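Local coordinates for adherence and virulence protein A (Streptococcus pneumoniae, PDB 6PON), which binds fibronectin and probably serves pneumococcal adherence and virulence, at residues R98-T103 with L118-M123; H126-L131 with E141-V146; H137-V142 with R154-G159. One frame throughout, in Å; residues are numbered along the deposited sequence.

How the interactions relate
All three contacts belong to or border the antiparallel five-stranded sheet that runs in simple up-and-down order through strands 87-93, 99-107, 113-121, 128-133 and 139-142. Interaction 1 pairs strands 99-107 and 113-121 in its interior. Interaction 2 joins the next strand to the sheet's last one, and the centres of interactions 1 and 2 are about 10 Å apart. Interaction 3 lays a loop against the last strand, its centre about 8 Å from that of interaction 2. They follow the chain in that order, and interactions 2 and 3 share Glu141 and Val142. A salt bridge from Glu121 to Arg154 ties interaction 1 directly to interaction 3, so the loop is fixed to an inner strand as well as to the edge.

Interaction 1 of 3, residues R98-T103 with L118-M123; sequences RIVEIT and LIIEIM
Val100 and Ile120 face each other near the middle of this pairing, the CG2 of Ile120 meeting CB of Val100 at 3.7 Å. That branch sits between the backbone N and the carbonyl carbon of its own residue, because CG1 is anti to N (chi1 180°) and leads away from strand 99-103. Ile102 and Leu118 continue the same face, which reaches Leu48 and Leu50 of strand 44-51. On the other face Ile99 and Ile119 lie side by side with their CG2 methyls 3.9 Å apart, and Met123, just past the strand and bent at chi2 (-81°), brings its CE to 3.5 Å from Ile99 CG1. Backbone bonds run between these layers: Val100 and Ile120 exchange a reciprocal pair, as do Ile102 and Leu118, and Ile122 N reaches Arg98 O at 2.9 Å. At the polar edge Ile122 O stands 3.1 Å above the Arg98 guanidinium plane, over its centre, without a hydrogen bond. Arg98 NH2 approaches Met123 SD obliquely at 3.4 Å. The Glu121 carboxylate forms a salt bridge with Arg154 and a hydrogen bond with the Tyr162 hydroxyl. Strands 99-107 and 113-121, antiparallel and consecutive in the chain, form a beta hairpin within a meander.

Interaction 2 of 3, residues H126-L131 with E141-V146; sequences HSNILL and EVIKHV
Asn128 swings its amide toward Lys144 through an unusual chi1 of -141°, while Lys144 bends at chi3 (-77°) to carry its ammonium back to Ser127. The Asn128 amide then acts as a substitute for a backbone pair: ND2 gives an almost straight bond to Lys144 O (2.9 Å, 176° at the hydrogen) that lies in the amide plane and uses a lone pair of the carbonyl. Asn128 OD1 takes two N-H groups, Lys144 N at 3.0 Å and Ile129 N of its own strand. Lys144 NZ closes on Ser127 O at 2.7 Å. Farther along, Ile143 N to Ile129 O and Leu131 N to Glu141 O continue the ladder in ordinary backbone fashion. Val142 CG2 packs 3.7 Å from Leu130 CD2, the two side chains pointing the same way, and the Val142 side chain crosses that of Asn128 at about a right angle, the same CG2 touching OD1. Glu141 OE2 is shared between two donors, Val142 N on its anti lone pair and His145 NE2 on its syn one at 2.6 Å. Bonded on both sides, the Asn128 amide has its flip state defined and its rotation restricted; two N-H donors on Glu141 OE2 would probably favour the ionised carboxylate.

Interaction 3 of 3, residues H137-V142 with R154-G159; sequences HKILEV and RTLLPG
A classic beta bulge, in which Leu140 and Glu141 both oppose Leu131, breaks the last strand of the five-stranded sheet, and the 154-159 loop packs against this irregular edge. Ile139 and Gly159 make the one hydrogen bond between the segments: Gly159 N donates to Ile139 O at 2.8 Å, close to straight at 168° and in the carbonyl plane. The same Ile139 oxygen also receives the CA-H of Pro158, with CA 3.3 Å away, so one carbonyl holds two consecutive loop residues. Gly159 adopts positive phi (90°), a conformation that suits glycine, which has no CB to press on the preceding carbonyl oxygen. The flank of Lys138 meets Gly159 O, its CD coming to 3.4 Å; the lysine, extended beyond CG, carries its amine onward from the loop.

Ile139 also places its CB 3.7 Å from Leu157 O, and its CD1 makes a looser contact with Leu156 CD2. Val142 directs CG1 at the loop from the position between its backbone N and carbonyl carbon (chi1 48°), bringing that methyl within 3.7 Å of Leu156 O and near CD of the Pro158 ring. Glu141 bends at chi2, and its carboxylate runs alongside Pro158, with OE2 3.7 Å from the ring's CG. His145, the hydrogen-bond partner of that oxygen, also touches Pro158. Within the loop, Leu156 CD2 lies over one face of the Arg154 guanidinium, offset toward its rim, while NH2 of that arginine forms a salt bridge with Glu121 and NH1 a hydrogen bond with the backbone O of Ile163.

Between these two segments, then, packing predominates over hydrogen bonding, and the apolar proline ring beside the Glu141 carboxylate probably shields part of it from water.

Interaction 1 of 3, residues R98-T103 with L118-M123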
loop_
_atom_site.group_PDB
_atom_site.type_symbol
_atom_site.label_atom_id
_atom_site.label_comp_id
_atom_site.label_asym_id
_atom_site.label_seq_id
_atom_site.Cartn_x
_atom_site.Cartn_y
_atom_site.Cartn_z
ATOM N N ARG B 98 -27.262 -3.325 -5.155
ATOM C CA ARG B 98 -27.806 -3.229 -6.511
ATOM C C ARG B 98 -29.305 -2.913 -6.476
ATOM O O ARG B 98 -30.150 -3.677 -6.942
ATOM C CB ARG B 98 -27.524 -4.514 -7.286
ATOM C CG ARG B 98 -26.023 -4.750 -7.647
ATOM C CD ARG B 98 -25.743 -6.225 -7.942
ATOM N NE ARG B 98 -26.272 -6.986 -6.818
ATOM C CZ ARG B 98 -26.641 -8.261 -6.862
ATOM N NH1 ARG B 98 -26.557 -8.951 -7.995
ATOM N NH2 ARG B 98 -27.142 -8.830 -5.772
ATOM N N ILE B 99 -29.621 -1.747 -5.910
ATOM C CA ILE B 99 -30.993 -1.271 -5.760
ATOM C C ILE B 99 -31.025 0.224 -6.022
ATOM O O ILE B 99 -30.250 0.977 -5.420
ATOM C CB ILE B 99 -31.559 -1.538 -4.354
ATOM C CG1 ILE B 99 -31.289 -2.972 -3.933
ATOM C CG2 ILE B 99 -33.064 -1.210 -4.317
ATOM C CD1 ILE B 99 -31.873 -3.316 -2.624
ATOM N N VAL B 100 -31.957 0.664 -6.870
ATOM C CA VAL B 100 -32.150 2.085 -7.142
ATOM C C VAL B 100 -33.580 2.478 -6.825
ATOM O O VAL B 100 -34.531 1.769 -7.177
ATOM C CB VAL B 100 -31.817 2.459 -8.597
ATOM C CG1 VAL B 100 -32.106 3.922 -8.817
ATOM C CG2 VAL B 100 -30.361 2.143 -8.887
ATOM N N GLU B 101 -33.722 3.632 -6.176
ATOM C CA GLU B 101 -35.010 4.190 -5.810
ATOM C C GLU B 101 -35.164 5.555 -6.463
ATOM O O GLU B 101 -34.277 6.412 -6.358
ATOM C CB GLU B 101 -35.161 4.290 -4.294
ATOM C CG GLU B 101 -35.192 2.915 -3.630
ATOM C CD GLU B 101 -35.425 2.980 -2.142
ATOM O OE1 GLU B 101 -35.279 4.068 -1.558
ATOM O OE2 GLU B 101 -35.768 1.936 -1.559
ATOM N N ILE B 102 -36.294 5.730 -7.138
ATOM C CA ILE B 102 -36.634 6.932 -7.870
ATOM C C ILE B 102 -37.900 7.469 -7.230
ATOM O O ILE B 102 -38.970 6.846 -7.339
ATOM C CB ILE B 102 -36.856 6.653 -9.364
ATOM C CG1 ILE B 102 -35.582 6.084 -9.986
ATOM C CG2 ILE B 102 -37.362 7.931 -10.060
ATOM C CD1 ILE B 102 -35.758 5.537 -11.378
ATOM N N THR B 103 -37.792 8.611 -6.565
ATOM C CA THR B 103 -38.955 9.218 -5.942
ATOM C C THR B 103 -39.579 10.215 -6.908
ATOM O O THR B 103 -38.877 10.997 -7.566
ATOM C CB THR B 103 -38.592 9.894 -4.620
ATOM O OG1 THR B 103 -37.829 8.986 -3.831
ATOM C CG2 THR B 103 -39.831 10.211 -3.850
ATOM N N LEU B 118 -40.303 4.463 -7.387
ATOM C CA LEU B 118 -40.083 3.421 -8.379
ATOM C C LEU B 118 -38.755 2.759 -8.044
ATOM O O LEU B 118 -37.725 3.433 -8.008
ATOM C CB LEU B 118 -40.085 4.007 -9.793
ATOM C CG LEU B 118 -39.832 3.060 -10.971
ATOM C CD1 LEU B 118 -40.938 2.029 -11.110
ATOM C CD2 LEU B 118 -39.656 3.858 -12.248
ATOM N N ILE B 119 -38.786 1.457 -7.762
ATOM C CA ILE B 119 -37.647 0.716 -7.229
ATOM C C ILE B 119 -37.264 -0.387 -8.207
ATOM O O ILE B 119 -38.118 -1.195 -8.599
ATOM C CB ILE B 119 -37.961 0.081 -5.863
ATOM C CG1 ILE B 119 -38.459 1.112 -4.850
ATOM C CG2 ILE B 119 -36.739 -0.704 -5.357
ATOM C CD1 ILE B 119 -38.880 0.492 -3.498
ATOM N N ILE B 120 -35.975 -0.457 -8.559
ATOM C CA ILE B 120 -35.450 -1.592 -9.308
ATOM C C ILE B 120 -34.439 -2.316 -8.429
ATOM O O ILE B 120 -33.545 -1.690 -7.854
ATOM C CB ILE B 120 -34.829 -1.188 -10.665
ATOM C CG1 ILE B 120 -34.295 -2.429 -11.386
ATOM C CG2 ILE B 120 -33.700 -0.129 -10.519
ATOM C CD1 ILE B 120 -33.733 -2.151 -12.775
ATOM N N GLU B 121 -34.613 -3.629 -8.304
ATOM C CA GLU B 121 -33.694 -4.512 -7.605
ATOM C C GLU B 121 -33.065 -5.419 -8.646
ATOM O O GLU B 121 -33.777 -6.154 -9.341
ATOM C CB GLU B 121 -34.417 -5.351 -6.554
ATOM C CG GLU B 121 -35.276 -4.560 -5.590
ATOM C CD GLU B 121 -36.173 -5.477 -4.787
ATOM O OE1 GLU B 121 -36.142 -6.702 -5.083
ATOM O OE2 GLU B 121 -36.888 -4.988 -3.876
ATOM N N ILE B 122 -31.745 -5.354 -8.757
ATOM C CA ILE B 122 -31.001 -6.149 -9.722
ATOM C C ILE B 122 -30.326 -7.250 -8.918
ATOM O O ILE B 122 -29.229 -7.081 -8.385
ATOM C CB ILE B 122 -30.018 -5.299 -10.509
ATOM C CG1 ILE B 122 -30.805 -4.213 -11.239
ATOM C CG2 ILE B 122 -29.251 -6.157 -11.492
ATOM C CD1 ILE B 122 -29.971 -3.059 -11.691
ATOM N N MET B 123 -31.011 -8.389 -8.823
ATOM C CA MET B 123 -30.678 -9.507 -7.947
ATOM C C MET B 123 -30.781 -10.817 -8.700
ATOM O O MET B 123 -31.401 -11.776 -8.236
ATOM C CB MET B 123 -31.609 -9.558 -6.735
ATOM C CG MET B 123 -31.713 -8.251 -5.951
ATOM S SD MET B 123 -30.313 -8.067 -4.846
ATOM C CE MET B 123 -30.485 -6.366 -4.325
#

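Interaction 2 of 3, residues H126-L131 with E141-V146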
loop_
_atom_site.group_PDB
_atom_site.type_symbol
_atom_site.label_atom_id
_atom_site.label_comp_id
_atom_site.label_asym_id
_atom_site.label_seq_id
_atom_site.Cartn_x
_atom_site.Cartn_y
_atom_site.Cartn_z
ATOM N N HIS B 126 -33.901 -13.065 -8.837
ATOM C CA HIS B 126 -34.921 -12.367 -8.075
ATOM C C HIS B 126 -35.060 -10.904 -8.459
ATOM O O HIS B 126 -35.752 -10.160 -7.760
ATOM C CB HIS B 126 -34.614 -12.482 -6.586
ATOM C CG HIS B 126 -34.623 -13.892 -6.080
ATOM N ND1 HIS B 126 -35.639 -14.779 -6.367
ATOM C CD2 HIS B 126 -33.739 -14.567 -5.310
ATOM C CE1 HIS B 126 -35.380 -15.940 -5.792
ATOM N NE2 HIS B 126 -34.231 -15.838 -5.147
ATOM N N SER B 127 -34.412 -10.467 -9.539
ATOM C CA SER B 127 -34.560 -9.090 -9.986
ATOM C C SER B 127 -36.030 -8.767 -10.172
ATOM O O SER B 127 -36.835 -9.640 -10.517
ATOM C CB SER B 127 -33.813 -8.853 -11.293
ATOM O OG SER B 127 -32.444 -9.176 -11.150
ATOM N N ASN B 128 -36.380 -7.508 -9.901
ATOM C CA ASN B 128 -37.767 -7.076 -9.957
ATOM C C ASN B 128 -37.839 -5.553 -10.023
ATOM O O ASN B 128 -36.876 -4.847 -9.714
ATOM C CB ASN B 128 -38.559 -7.605 -8.759
ATOM C CG ASN B 128 -39.967 -8.027 -9.135
ATOM O OD1 ASN B 128 -40.610 -7.424 -10.002
ATOM N ND2 ASN B 128 -40.444 -9.085 -8.500
ATOM N N ILE B 129 -39.004 -5.063 -10.454
ATOM C CA ILE B 129 -39.279 -3.639 -10.599
ATOM C C ILE B 129 -40.617 -3.379 -9.931
ATOM O O ILE B 129 -41.604 -4.064 -10.224
ATOM C CB ILE B 129 -39.308 -3.194 -12.076
ATOM C CG1 ILE B 129 -37.954 -3.445 -12.752
ATOM C CG2 ILE B 129 -39.680 -1.720 -12.199
ATOM C CD1 ILE B 129 -37.977 -3.210 -14.278
ATOM N N LEU B 130 -40.641 -2.414 -9.013
ATOM C CA LEU B 130 -41.768 -2.216 -8.122
ATOM C C LEU B 130 -42.069 -0.733 -8.029
ATOM O O LEU B 130 -41.154 0.098 -8.031
ATOM C CB LEU B 130 -41.485 -2.784 -6.712
ATOM C CG LEU B 130 -40.838 -4.183 -6.606
ATOM C CD1 LEU B 130 -39.286 -4.122 -6.563
ATOM C CD2 LEU B 130 -41.390 -4.995 -5.432
ATOM N N LEU B 131 -43.354 -0.409 -7.971
ATOM C CA LEU B 131 -43.832 0.931 -7.668
ATOM C C LEU B 131 -44.493 0.880 -6.295
ATOM O O LEU B 131 -45.346 0.028 -6.039
ATOM C CB LEU B 131 -44.824 1.423 -8.728
ATOM C CG LEU B 131 -45.260 2.884 -8.552
ATOM C CD1 LEU B 131 -44.130 3.889 -8.898
ATOM C CD2 LEU B 131 -46.524 3.177 -9.331
ATOM N N GLU B 141 -47.806 -1.793 -7.627
ATOM C CA GLU B 141 -47.709 -2.757 -8.723
ATOM C C GLU B 141 -46.245 -3.183 -8.848
ATOM O O GLU B 141 -45.341 -2.523 -8.328
ATOM C CB GLU B 141 -48.266 -2.154 -10.027
ATOM C CG GLU B 141 -48.487 -3.072 -11.220
ATOM C CD GLU B 141 -49.027 -4.472 -10.920
ATOM O OE1 GLU B 141 -50.175 -4.779 -11.307
ATOM O OE2 GLU B 141 -48.279 -5.307 -10.364
ATOM N N VAL B 142 -46.019 -4.315 -9.504
ATOM C CA VAL B 142 -44.702 -4.931 -9.466
ATOM C C VAL B 142 -44.572 -5.858 -10.663
ATOM O O VAL B 142 -45.468 -6.664 -10.941
ATOM C CB VAL B 142 -44.464 -5.678 -8.140
ATOM C CG1 VAL B 142 -45.652 -6.570 -7.801
ATOM C CG2 VAL B 142 -43.204 -6.517 -8.224
ATOM N N ILE B 143 -43.450 -5.753 -11.378
ATOM C CA ILE B 143 -43.395 -6.330 -12.708
ATOM C C ILE B 143 -43.341 -7.848 -12.676
ATOM O O ILE B 143 -43.750 -8.490 -13.647
ATOM C CB ILE B 143 -42.221 -5.727 -13.489
ATOM C CG1 ILE B 143 -42.556 -5.687 -14.981
ATOM C CG2 ILE B 143 -40.922 -6.492 -13.203
ATOM C CD1 ILE B 143 -41.538 -4.930 -15.790
ATOM N N LYS B 144 -42.879 -8.452 -11.583
ATOM C CA LYS B 144 -42.907 -9.905 -11.434
ATOM C C LYS B 144 -43.627 -10.243 -10.135
ATOM O O LYS B 144 -43.030 -10.166 -9.056
ATOM C CB LYS B 144 -41.507 -10.497 -11.444
ATOM C CG LYS B 144 -41.120 -11.086 -12.786
ATOM C CD LYS B 144 -39.842 -11.915 -12.685
ATOM C CE LYS B 144 -38.617 -11.039 -12.624
ATOM N NZ LYS B 144 -37.424 -11.779 -12.109
ATOM N N HIS B 145 -44.900 -10.626 -10.231
ATOM C CA HIS B 145 -45.641 -11.002 -9.033
ATOM C C HIS B 145 -45.059 -12.275 -8.430
ATOM O O HIS B 145 -44.687 -13.207 -9.145
ATOM C CB HIS B 145 -47.120 -11.195 -9.352
ATOM C CG HIS B 145 -47.831 -9.926 -9.698
ATOM N ND1 HIS B 145 -49.206 -9.814 -9.688
ATOM C CD2 HIS B 145 -47.358 -8.711 -10.067
ATOM C CE1 HIS B 145 -49.550 -8.583 -10.024
ATOM N NE2 HIS B 145 -48.448 -7.894 -10.265
ATOM N N VAL B 146 -44.934 -12.297 -7.104
ATOM C CA VAL B 146 -44.471 -13.482 -6.379
ATOM C C VAL B 146 -45.410 -13.673 -5.202
ATOM O O VAL B 146 -45.431 -12.847 -4.282
ATOM C CB VAL B 146 -43.017 -13.370 -5.898
ATOM C CG1 VAL B 146 -42.446 -14.774 -5.615
ATOM C CG2 VAL B 146 -42.144 -12.617 -6.903
#

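Interaction 3 of 3, residues H137-V142 with R154-G159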
loop_
_atom_site.group_PDB
_atom_site.type_symbol
_atom_site.label_atom_id
_atom_site.label_comp_id
_atom_site.label_asym_id
_atom_site.label_seq_id
_atom_site.Cartn_x
_atom_site.Cartn_y
_atom_site.Cartn_z
ATOM N N HIS B 137 -46.578 2.903 1.973
ATOM C CA HIS B 137 -45.490 1.935 1.787
ATOM C C HIS B 137 -45.996 0.582 1.265
ATOM O O HIS B 137 -45.365 -0.465 1.470
ATOM C CB HIS B 137 -44.672 1.773 3.068
ATOM C CG HIS B 137 -44.009 3.043 3.505
ATOM N ND1 HIS B 137 -42.976 3.623 2.797
ATOM C CD2 HIS B 137 -44.248 3.860 4.561
ATOM C CE1 HIS B 137 -42.600 4.736 3.403
ATOM N NE2 HIS B 137 -43.357 4.904 4.474
ATOM N N LYS B 138 -47.120 0.606 0.554
ATOM C CA LYS B 138 -47.677 -0.574 -0.087
ATOM C C LYS B 138 -47.250 -0.622 -1.546
ATOM O O LYS B 138 -47.133 0.419 -2.205
ATOM C CB LYS B 138 -49.211 -0.578 0.021
ATOM C CG LYS B 138 -49.722 -0.772 1.452
ATOM C CD LYS B 138 -51.249 -0.874 1.542
ATOM C CE LYS B 138 -51.658 -1.236 2.981
ATOM N NZ LYS B 138 -53.122 -1.477 3.184
ATOM N N ILE B 139 -47.002 -1.830 -2.047
ATOM C CA ILE B 139 -46.713 -1.993 -3.467
ATOM C C ILE B 139 -47.952 -1.632 -4.274
ATOM O O ILE B 139 -49.008 -2.267 -4.138
ATOM C CB ILE B 139 -46.254 -3.422 -3.776
ATOM C CG1 ILE B 139 -44.845 -3.640 -3.221
ATOM C CG2 ILE B 139 -46.301 -3.690 -5.297
ATOM C CD1 ILE B 139 -44.747 -4.839 -2.320
ATOM N N LEU B 140 -47.836 -0.605 -5.116
ATOM C CA LEU B 140 -48.919 -0.306 -6.041
ATOM C C LEU B 140 -48.965 -1.322 -7.178
ATOM O O LEU B 140 -50.052 -1.699 -7.638
ATOM C CB LEU B 140 -48.770 1.119 -6.567
ATOM C CG LEU B 140 -48.887 2.190 -5.469
ATOM C CD1 LEU B 140 -48.291 3.540 -5.929
ATOM C CD2 LEU B 140 -50.380 2.333 -4.974
ATOM N N GLU B 141 -47.806 -1.793 -7.627
ATOM C CA GLU B 141 -47.709 -2.757 -8.723
ATOM C C GLU B 141 -46.245 -3.183 -8.848
ATOM O O GLU B 141 -45.341 -2.523 -8.328
ATOM C CB GLU B 141 -48.266 -2.154 -10.027
ATOM C CG GLU B 141 -48.487 -3.072 -11.220
ATOM C CD GLU B 141 -49.027 -4.472 -10.920
ATOM O OE1 GLU B 141 -50.175 -4.779 -11.307
ATOM O OE2 GLU B 141 -48.279 -5.307 -10.364
ATOM N N VAL B 142 -46.019 -4.315 -9.504
ATOM C CA VAL B 142 -44.702 -4.931 -9.466
ATOM C C VAL B 142 -44.572 -5.858 -10.663
ATOM O O VAL B 142 -45.468 -6.664 -10.941
ATOM C CB VAL B 142 -44.464 -5.678 -8.140
ATOM C CG1 VAL B 142 -45.652 -6.570 -7.801
ATOM C CG2 VAL B 142 -43.204 -6.517 -8.224
ATOM N N ARG B 154 -40.834 -12.556 1.335
ATOM C CA ARG B 154 -41.753 -11.437 1.222
ATOM C C ARG B 154 -42.772 -11.753 0.148
ATOM O O ARG B 154 -42.530 -12.553 -0.762
ATOM C CB ARG B 154 -41.020 -10.139 0.885
ATOM C CG ARG B 154 -40.089 -10.285 -0.301
ATOM C CD ARG B 154 -39.276 -9.029 -0.557
ATOM N NE ARG B 154 -38.550 -9.178 -1.808
ATOM C CZ ARG B 154 -37.975 -8.189 -2.482
ATOM N NH1 ARG B 154 -38.027 -6.944 -2.032
ATOM N NH2 ARG B 154 -37.357 -8.453 -3.623
ATOM N N THR B 155 -43.914 -11.110 0.246
ATOM C CA THR B 155 -44.933 -11.254 -0.772
ATOM C C THR B 155 -44.815 -10.051 -1.702
ATOM O O THR B 155 -44.838 -8.901 -1.246
ATOM C CB THR B 155 -46.316 -11.390 -0.130
ATOM O OG1 THR B 155 -46.345 -12.583 0.672
ATOM C CG2 THR B 155 -47.387 -11.502 -1.178
ATOM N N LEU B 156 -44.632 -10.316 -2.995
ATOM C CA LEU B 156 -44.492 -9.255 -3.991
ATOM C C LEU B 156 -45.789 -9.200 -4.782
ATOM O O LEU B 156 -45.908 -9.755 -5.872
ATOM C CB LEU B 156 -43.281 -9.474 -4.888
ATOM C CG LEU B 156 -41.966 -9.378 -4.116
ATOM C CD1 LEU B 156 -40.794 -9.340 -5.056
ATOM C CD2 LEU B 156 -41.966 -8.162 -3.212
ATOM N N LEU B 157 -46.773 -8.512 -4.217
ATOM C CA LEU B 157 -48.083 -8.434 -4.842
ATOM C C LEU B 157 -48.650 -7.052 -4.571
ATOM O O LEU B 157 -48.346 -6.461 -3.528
ATOM C CB LEU B 157 -49.034 -9.523 -4.307
ATOM C CG LEU B 157 -48.794 -11.010 -4.643
ATOM C CD1 LEU B 157 -49.674 -11.906 -3.785
ATOM C CD2 LEU B 157 -49.054 -11.326 -6.128
ATOM N N PRO B 158 -49.436 -6.499 -5.493
ATOM C CA PRO B 158 -50.131 -5.232 -5.205
ATOM C C PRO B 158 -50.841 -5.293 -3.858
ATOM O O PRO B 158 -51.447 -6.305 -3.499
ATOM C CB PRO B 158 -51.131 -5.097 -6.362
ATOM C CG PRO B 158 -50.533 -5.911 -7.483
ATOM C CD PRO B 158 -49.708 -7.006 -6.853
ATOM N N GLY B 159 -50.741 -4.203 -3.098
ATOM C CA GLY B 159 -51.348 -4.096 -1.793
ATOM C C GLY B 159 -50.472 -4.548 -0.640
ATOM O O GLY B 159 -50.671 -4.088 0.485
#